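Local coordinates for protein putative phosphatase (Bacteroides thetaiotaomicron, PDB 3KYA) that is of unconfirmed function but is probably a phosphatase-like hydrolase that binds zinc ions and has a beta-propeller-like body next to an immunoglobulin-like domain, at residues 153-158 with 191-196; 205-210 with 224-229. All blocks are in the same frame, centred on the assembly; numbering follows the deposited sequence. Where two conformers were deposited one is given.

In the fold
Downstream of the N-terminal IPT/TIG region, the chain folds into successive antiparallel sheets arranged like the blades of a beta-propeller. Contact 1 closes first: segments 153-158 and 191-196, 33 residues apart at their nearest ends and lying on strands 153-159 and 188-193, meet face to face across two neighbouring sheets. Contact 2 opens only after contact 1 has closed, so the two are in series and neither nest nor cross. It is the hairpin of strands 206-211 and 220-227, closing the short connection between them within the second sheet. Strand 188-193 borders this hairpin, with A192 O probably hydrogen-bonded to I208 N, so contact 1 ties one blade to the next and contact 2 builds the next blade.

Contact 1: residues 153-158 with 191-196; sequences HLYICY and IAFNKK. With ZN (zinc ion), chain X.
I191 carries most of the apolar contact, pushing its CD1 methyl between Y155 and C157, two residues of strand 153-158 that face it. From I191 CD1 to C157 CB is 3.8 Å, and Y155 CB lies equally near, so one methyl sits between alternate residues of the opposing strand. The reach comes from the torsions: CG1 stands opposite the carbonyl carbon (chi1 -70°) and the chain then runs straight out to CD1. The thiol of C157 leans over the same branch, its SG 3.9 Å from I191 CG1. With an alanine here the whole branched chain beyond CB is gone, and the gap opened between the two sheets is likely to leave Y155 and C157 less firmly packed.

The aromatic meeting is lighter. F193 brings the rim of its ring to Y155, with CZ 4.3 Å from Y155 CD2; the Y155 carbon lies near the plane of the F193 ring.

The polar groups work outside the interface. H153 NE2 binds a zinc ion at 2.1 Å; four waters and D168 OD2 fill the other positions, so the metal spans adjacent strands of one sheet. Beyond the strand, N194 ND2 donates to K195 O at 3.0 Å, a bent bond approaching from above the carbonyl plane, while N194 OD1 accepts from Y206 N. K195 NZ forms a salt bridge with E203.

The strand axes pass 9.0 Å apart at 136°, as expected of sheets packed face to face rather than of neighbours in one sheet, and this joins two blades of the propeller-like body. Strand 153-159 lies between strands 141-147 and 161-168, whose A145 and I164 also touch I191. M207, from strand 206-211 next to strand 188-193, joins the same interface by touching Y155, I191 and F193.

Contact 2: residues 205-210 with 224-229; sequences EYMIVA and YIIKRN. With ZN (zinc ion), chain B; EDO (1,2-ethanediol), chain N.
M207 O is approached by two groups of the opposite strand: I226 N-H donates a nearly straight hydrogen bond (2.8 Å, 165°). A longer CA-H...O contact is added by I225, its CA 3.4 Å from M207 O. M207, present as selenomethionine, also donates to I226 O, which makes this a hydrogen-bonded antiparallel pair. V209 with Y224 repeats the pattern, and R228 N to E205 O (2.9 Å) extends the ladder past the strand ends.

Side chains from the non-hydrogen-bonded pairs share one face. There I225 CG1 presses on Y206 CB at 3.5 Å. K227, fully extended with CG anti to its backbone N (chi1 -170°), lays its aliphatic chain alongside the Y206 ring, K227 CG 3.6 Å from Y206 CE2, and its end draws level with the E205 carboxylate. K227 NZ stays 4.2 Å from E205 OE2, too far for a direct salt bridge, though the opposite charges may still attract weakly. E205 OE2 instead binds a zinc ion at 2.3 Å, while OE1 accepts from D202 N, a residue of the same zinc site. R228 forms a salt bridge with D147 of the preceding sheet.

The hairpin fills the middle of its sheet, flanked by strands 188-193 and 240-246. Helix 276-284 covers Y206, I208 and I225, whereas on the reverse face Y224 and I226 meet I240, and V209 meets I188.

Contact 1: residues 153-158 with 191-196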
loop_
_atom_site.group_PDB
_atom_site.type_symbol
_atom_site.label_atom_id
_atom_site.label_comp_id
_atom_site.label_asym_id
_atom_site.label_seq_id
_atom_site.Cartn_x
_atom_site.Cartn_y
_atom_site.Cartn_z
ATOM N N HIS A 153 -16.470 25.769 -16.391
ATOM C CA HIS A 153 -15.651 26.964 -16.229
ATOM C C HIS A 153 -14.570 26.763 -15.187
ATOM O O HIS A 153 -14.862 26.711 -13.988
ATOM C CB HIS A 153 -16.497 28.191 -15.887
ATOM C CG HIS A 153 -17.334 28.681 -17.029
ATOM N ND1 HIS A 153 -18.300 29.657 -16.880
ATOM C CD2 HIS A 153 -17.382 28.300 -18.329
ATOM C CE1 HIS A 153 -18.872 29.884 -18.049
ATOM N NE2 HIS A 153 -18.338 29.067 -18.941
ATOM N N LEU A 154 -13.334 26.621 -15.673
ATOM C CA LEU A 154 -12.156 26.420 -14.840
ATOM C C LEU A 154 -11.307 27.693 -14.859
ATOM O O LEU A 154 -10.767 28.086 -15.914
ATOM C CB LEU A 154 -11.345 25.227 -15.351
ATOM C CG LEU A 154 -10.075 24.898 -14.575
ATOM C CD1 LEU A 154 -10.392 24.604 -13.086
ATOM C CD2 LEU A 154 -9.354 23.718 -15.231
ATOM N N TYR A 155 -11.218 28.358 -13.712
ATOM C CA TYR A 155 -10.447 29.598 -13.595
ATOM C C TYR A 155 -9.023 29.304 -13.136
ATOM O O TYR A 155 -8.759 28.331 -12.390
ATOM C CB TYR A 155 -11.124 30.588 -12.630
ATOM C CG TYR A 155 -12.443 31.180 -13.114
ATOM C CD1 TYR A 155 -12.470 32.218 -14.048
ATOM C CD2 TYR A 155 -13.668 30.708 -12.629
ATOM C CE1 TYR A 155 -13.679 32.756 -14.501
ATOM C CE2 TYR A 155 -14.888 31.248 -13.077
ATOM C CZ TYR A 155 -14.879 32.286 -14.001
ATOM O OH TYR A 155 -16.072 32.831 -14.459
ATOM N N ILE A 156 -8.104 30.145 -13.590
ATOM C CA ILE A 156 -6.706 30.058 -13.204
ATOM C C ILE A 156 -6.192 31.452 -12.849
ATOM O O ILE A 156 -6.408 32.417 -13.595
ATOM C CB ILE A 156 -5.835 29.387 -14.309
ATOM C CG1 ILE A 156 -4.376 29.240 -13.843
ATOM C CG2 ILE A 156 -5.950 30.137 -15.664
ATOM C CD1 ILE A 156 -3.527 28.319 -14.729
ATOM N N CYS A 157 -5.556 31.549 -11.682
ATOM C CA CYS A 157 -4.936 32.782 -11.230
ATOM C C CYS A 157 -3.440 32.540 -11.139
ATOM O O CYS A 157 -2.985 31.397 -10.914
ATOM C CB CYS A 157 -5.500 33.270 -9.895
ATOM S SG CYS A 157 -5.237 32.205 -8.469
ATOM N N TYR A 158 -2.686 33.622 -11.289
ATOM C CA TYR A 158 -1.237 33.551 -11.380
ATOM C C TYR A 158 -0.478 34.515 -10.503
ATOM O O TYR A 158 -0.837 35.678 -10.385
ATOM C CB TYR A 158 -0.803 33.928 -12.796
ATOM C CG TYR A 158 -1.363 33.096 -13.923
ATOM C CD1 TYR A 158 -0.826 31.849 -14.215
ATOM C CD2 TYR A 158 -2.374 33.584 -14.734
ATOM C CE1 TYR A 158 -1.301 31.094 -15.265
ATOM C CE2 TYR A 158 -2.865 32.828 -15.806
ATOM C CZ TYR A 158 -2.329 31.572 -16.051
ATOM O OH TYR A 158 -2.793 30.809 -17.103
ATOM N N ILE A 191 -8.125 31.554 -5.501
ATOM C CA ILE A 191 -9.515 31.788 -5.837
ATOM C C ILE A 191 -10.390 30.872 -4.987
ATOM O O ILE A 191 -10.136 29.656 -4.906
ATOM C CB ILE A 191 -9.796 31.508 -7.333
ATOM C CG1 ILE A 191 -9.139 32.562 -8.221
ATOM C CG2 ILE A 191 -11.310 31.482 -7.592
ATOM C CD1 ILE A 191 -9.197 32.233 -9.740
ATOM N N ALA A 192 -11.398 31.459 -4.346
ATOM C CA ALA A 192 -12.397 30.719 -3.581
ATOM C C ALA A 192 -13.765 31.344 -3.869
ATOM O O ALA A 192 -13.852 32.372 -4.558
ATOM C CB ALA A 192 -12.082 30.726 -2.064
ATOM N N PHE A 193 -14.822 30.700 -3.387
ATOM C CA PHE A 193 -16.201 31.171 -3.571
ATOM C C PHE A 193 -16.972 31.070 -2.255
ATOM O O PHE A 193 -16.763 30.123 -1.488
ATOM C CB PHE A 193 -16.923 30.354 -4.655
ATOM C CG PHE A 193 -16.320 30.492 -6.034
ATOM C CD1 PHE A 193 -15.305 29.651 -6.448
ATOM C CD2 PHE A 193 -16.785 31.447 -6.928
ATOM C CE1 PHE A 193 -14.739 29.779 -7.715
ATOM C CE2 PHE A 193 -16.220 31.577 -8.201
ATOM C CZ PHE A 193 -15.191 30.737 -8.587
ATOM N N ASN A 194 -17.878 32.016 -1.984
ATOM C CA ASN A 194 -18.674 31.933 -0.757
ATOM C C ASN A 194 -19.703 30.807 -0.799
ATOM O O ASN A 194 -20.174 30.415 -1.877
ATOM C CB ASN A 194 -19.428 33.248 -0.474
ATOM C CG ASN A 194 -20.549 33.505 -1.474
ATOM O OD1 ASN A 194 -20.296 33.760 -2.641
ATOM N ND2 ASN A 194 -21.790 33.466 -1.004
ATOM N N LYS A 195 -20.035 30.266 0.369
ATOM C CA LYS A 195 -21.156 29.340 0.501
ATOM C C LYS A 195 -22.367 30.251 0.715
ATOM O O LYS A 195 -22.186 31.387 1.159
ATOM C CB LYS A 195 -21.029 28.431 1.726
ATOM C CG LYS A 195 -19.892 27.388 1.694
ATOM C CD LYS A 195 -20.021 26.394 0.544
ATOM C CE LYS A 195 -21.325 25.586 0.604
ATOM N NZ LYS A 195 -21.479 24.697 -0.576
ATOM N N LYS A 196 -23.581 29.782 0.430
ATOM C CA LYS A 196 -24.786 30.597 0.657
ATOM C C LYS A 196 -24.800 31.173 2.067
ATOM O O LYS A 196 -24.454 30.484 3.027
ATOM C CB LYS A 196 -26.075 29.786 0.437
ATOM C CG LYS A 196 -27.357 30.537 0.866
ATOM C CD LYS A 196 -28.652 29.919 0.341
ATOM C CE LYS A 196 -29.073 28.656 1.087
ATOM N NZ LYS A 196 -30.242 28.021 0.408
HETATM ZN ZN ZN X . -18.816 29.097 -21.007
HETATM O O HOH W 1 -20.945 29.313 -20.608
HETATM O O HOH W 2 -18.546 30.950 -21.237
HETATM O O HOH W 3 -19.412 29.766 -23.119
HETATM O O HOH W 4 -19.190 27.301 -21.376
#

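Contact 2: residues 205-210 with 224-229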
loop_
_atom_site.group_PDB
_atom_site.type_symbol
_atom_site.label_atom_id
_atom_site.label_comp_id
_atom_site.label_asym_id
_atom_site.label_seq_id
_atom_site.Cartn_x
_atom_site.Cartn_y
_atom_site.Cartn_z
ATOM N N GLU A 205 -22.035 33.504 -5.257
ATOM C CA GLU A 205 -22.352 34.796 -5.838
ATOM C C GLU A 205 -21.082 35.651 -5.849
ATOM O O GLU A 205 -20.978 36.611 -6.618
ATOM C CB GLU A 205 -23.474 35.489 -5.047
ATOM C CG GLU A 205 -23.933 36.797 -5.684
ATOM C CD GLU A 205 -25.172 37.436 -5.032
ATOM O OE1 GLU A 205 -25.658 36.959 -3.973
ATOM O OE2 GLU A 205 -25.653 38.450 -5.606
ATOM N N TYR A 206 -20.117 35.302 -4.992
ATOM C CA TYR A 206 -18.863 36.035 -4.897
ATOM C C TYR A 206 -17.613 35.168 -5.043
ATOM O O TYR A 206 -17.482 34.119 -4.394
ATOM C CB TYR A 206 -18.785 36.762 -3.551
ATOM C CG TYR A 206 -19.920 37.749 -3.346
ATOM C CD1 TYR A 206 -21.151 37.327 -2.852
ATOM C CD2 TYR A 206 -19.772 39.091 -3.678
ATOM C CE1 TYR A 206 -22.203 38.221 -2.682
ATOM C CE2 TYR A 206 -20.820 39.992 -3.518
ATOM C CZ TYR A 206 -22.030 39.550 -3.015
ATOM O OH TYR A 206 -23.074 40.439 -2.852
HETATM N N MSE A 207 -16.706 35.639 -5.893
HETATM C CA MSE A 207 -15.376 35.064 -6.053
HETATM C C MSE A 207 -14.505 35.814 -5.061
HETATM O O MSE A 207 -14.546 37.048 -5.021
HETATM C CB MSE A 207 -14.859 35.271 -7.476
HETATM C CG MSE A 207 -13.470 34.661 -7.727
HETATM SE SE MSE A 207 -12.727 35.075 -9.484
HETATM C CE MSE A 207 -13.806 33.925 -10.655
ATOM N N ILE A 208 -13.740 35.075 -4.255
ATOM C CA ILE A 208 -12.880 35.639 -3.219
ATOM C C ILE A 208 -11.441 35.402 -3.663
ATOM O O ILE A 208 -11.026 34.255 -3.836
ATOM C CB ILE A 208 -13.187 34.989 -1.848
ATOM C CG1 ILE A 208 -14.651 35.264 -1.448
ATOM C CG2 ILE A 208 -12.218 35.508 -0.774
ATOM C CD1 ILE A 208 -15.220 34.338 -0.382
ATOM N N VAL A 209 -10.699 36.486 -3.861
ATOM C CA VAL A 209 -9.361 36.447 -4.419
ATOM C C VAL A 209 -8.290 36.983 -3.478
ATOM O O VAL A 209 -8.357 38.146 -3.051
ATOM C CB VAL A 209 -9.309 37.285 -5.716
ATOM C CG1 VAL A 209 -7.900 37.293 -6.303
ATOM C CG2 VAL A 209 -10.327 36.765 -6.727
ATOM N N ALA A 210 -7.295 36.138 -3.182
ATOM C CA ALA A 210 -6.165 36.505 -2.324
ATOM C C ALA A 210 -4.969 36.980 -3.159
ATOM O O ALA A 210 -4.657 36.394 -4.205
ATOM C CB ALA A 210 -5.753 35.297 -1.406
ATOM N N TYR A 224 -9.746 40.352 -1.854
ATOM C CA TYR A 224 -10.816 41.069 -2.534
ATOM C C TYR A 224 -11.996 40.134 -2.763
ATOM O O TYR A 224 -11.846 38.898 -2.775
ATOM C CB TYR A 224 -10.337 41.623 -3.885
ATOM C CG TYR A 224 -9.337 42.754 -3.788
ATOM C CD1 TYR A 224 -7.981 42.503 -3.603
ATOM C CD2 TYR A 224 -9.743 44.081 -3.888
ATOM C CE1 TYR A 224 -7.060 43.545 -3.515
ATOM C CE2 TYR A 224 -8.818 45.128 -3.790
ATOM C CZ TYR A 224 -7.482 44.845 -3.607
ATOM O OH TYR A 224 -6.560 45.872 -3.507
ATOM N N ILE A 225 -13.164 40.736 -2.975
ATOM C CA ILE A 225 -14.393 40.003 -3.263
ATOM C C ILE A 225 -15.003 40.566 -4.551
ATOM O O ILE A 225 -15.167 41.787 -4.688
ATOM C CB ILE A 225 -15.354 40.032 -2.048
ATOM C CG1 ILE A 225 -16.437 38.966 -2.197
ATOM C CG2 ILE A 225 -15.970 41.454 -1.820
ATOM C CD1 ILE A 225 -17.208 38.672 -0.911
ATOM N N ILE A 226 -15.323 39.673 -5.494
ATOM C CA ILE A 226 -15.848 40.037 -6.822
ATOM C C ILE A 226 -17.246 39.460 -7.024
ATOM O O ILE A 226 -17.437 38.254 -6.963
ATOM C CB ILE A 226 -14.940 39.512 -7.951
ATOM C CG1 ILE A 226 -13.498 39.976 -7.744
ATOM C CG2 ILE A 226 -15.467 39.960 -9.329
ATOM C CD1 ILE A 226 -12.503 39.431 -8.755
ATOM N N LYS A 227 -18.221 40.325 -7.287
ATOM C CA LYS A 227 -19.614 39.907 -7.401
ATOM C C LYS A 227 -19.999 39.465 -8.812
ATOM O O LYS A 227 -19.719 40.151 -9.806
ATOM C CB LYS A 227 -20.529 41.047 -6.964
ATOM C CG LYS A 227 -21.995 40.663 -6.811
ATOM C CD LYS A 227 -22.814 41.847 -6.328
ATOM C CE LYS A 227 -24.224 41.437 -5.995
ATOM N NZ LYS A 227 -25.015 42.630 -5.618
ATOM N N ARG A 228 -20.667 38.321 -8.878
ATOM C CA ARG A 228 -21.147 37.765 -10.124
ATOM C C ARG A 228 -22.120 38.749 -10.788
ATOM O O ARG A 228 -22.968 39.363 -10.119
ATOM C CB ARG A 228 -21.820 36.410 -9.847
ATOM C CG ARG A 228 -22.125 35.555 -11.086
ATOM C CD ARG A 228 -22.838 34.246 -10.702
ATOM N NE ARG A 228 -22.022 33.297 -9.919
ATOM C CZ ARG A 228 -21.268 32.319 -10.433
ATOM N NH1 ARG A 228 -21.150 32.147 -11.752
ATOM N NH2 ARG A 228 -20.594 31.520 -9.619
ATOM N N ASN A 229 -21.978 38.906 -12.102
ATOM C CA ASN A 229 -22.854 39.772 -12.881
ATOM C C ASN A 229 -24.248 39.157 -13.008
ATOM O O ASN A 229 -24.434 37.954 -12.764
ATOM C CB ASN A 229 -22.285 40.007 -14.286
ATOM C CG ASN A 229 -20.979 40.794 -14.275
ATOM O OD1 ASN A 229 -20.835 41.787 -13.547
ATOM N ND2 ASN A 229 -20.028 40.366 -15.095
HETATM ZN ZN ZN B . -27.917 38.274 -5.115
HETATM C C1 EDO N . -28.023 36.908 -9.235
HETATM O O1 EDO N . -28.208 35.986 -10.309
HETATM C C2 EDO N . -26.602 37.441 -9.249
HETATM O O2 EDO N . -25.768 36.646 -10.112
#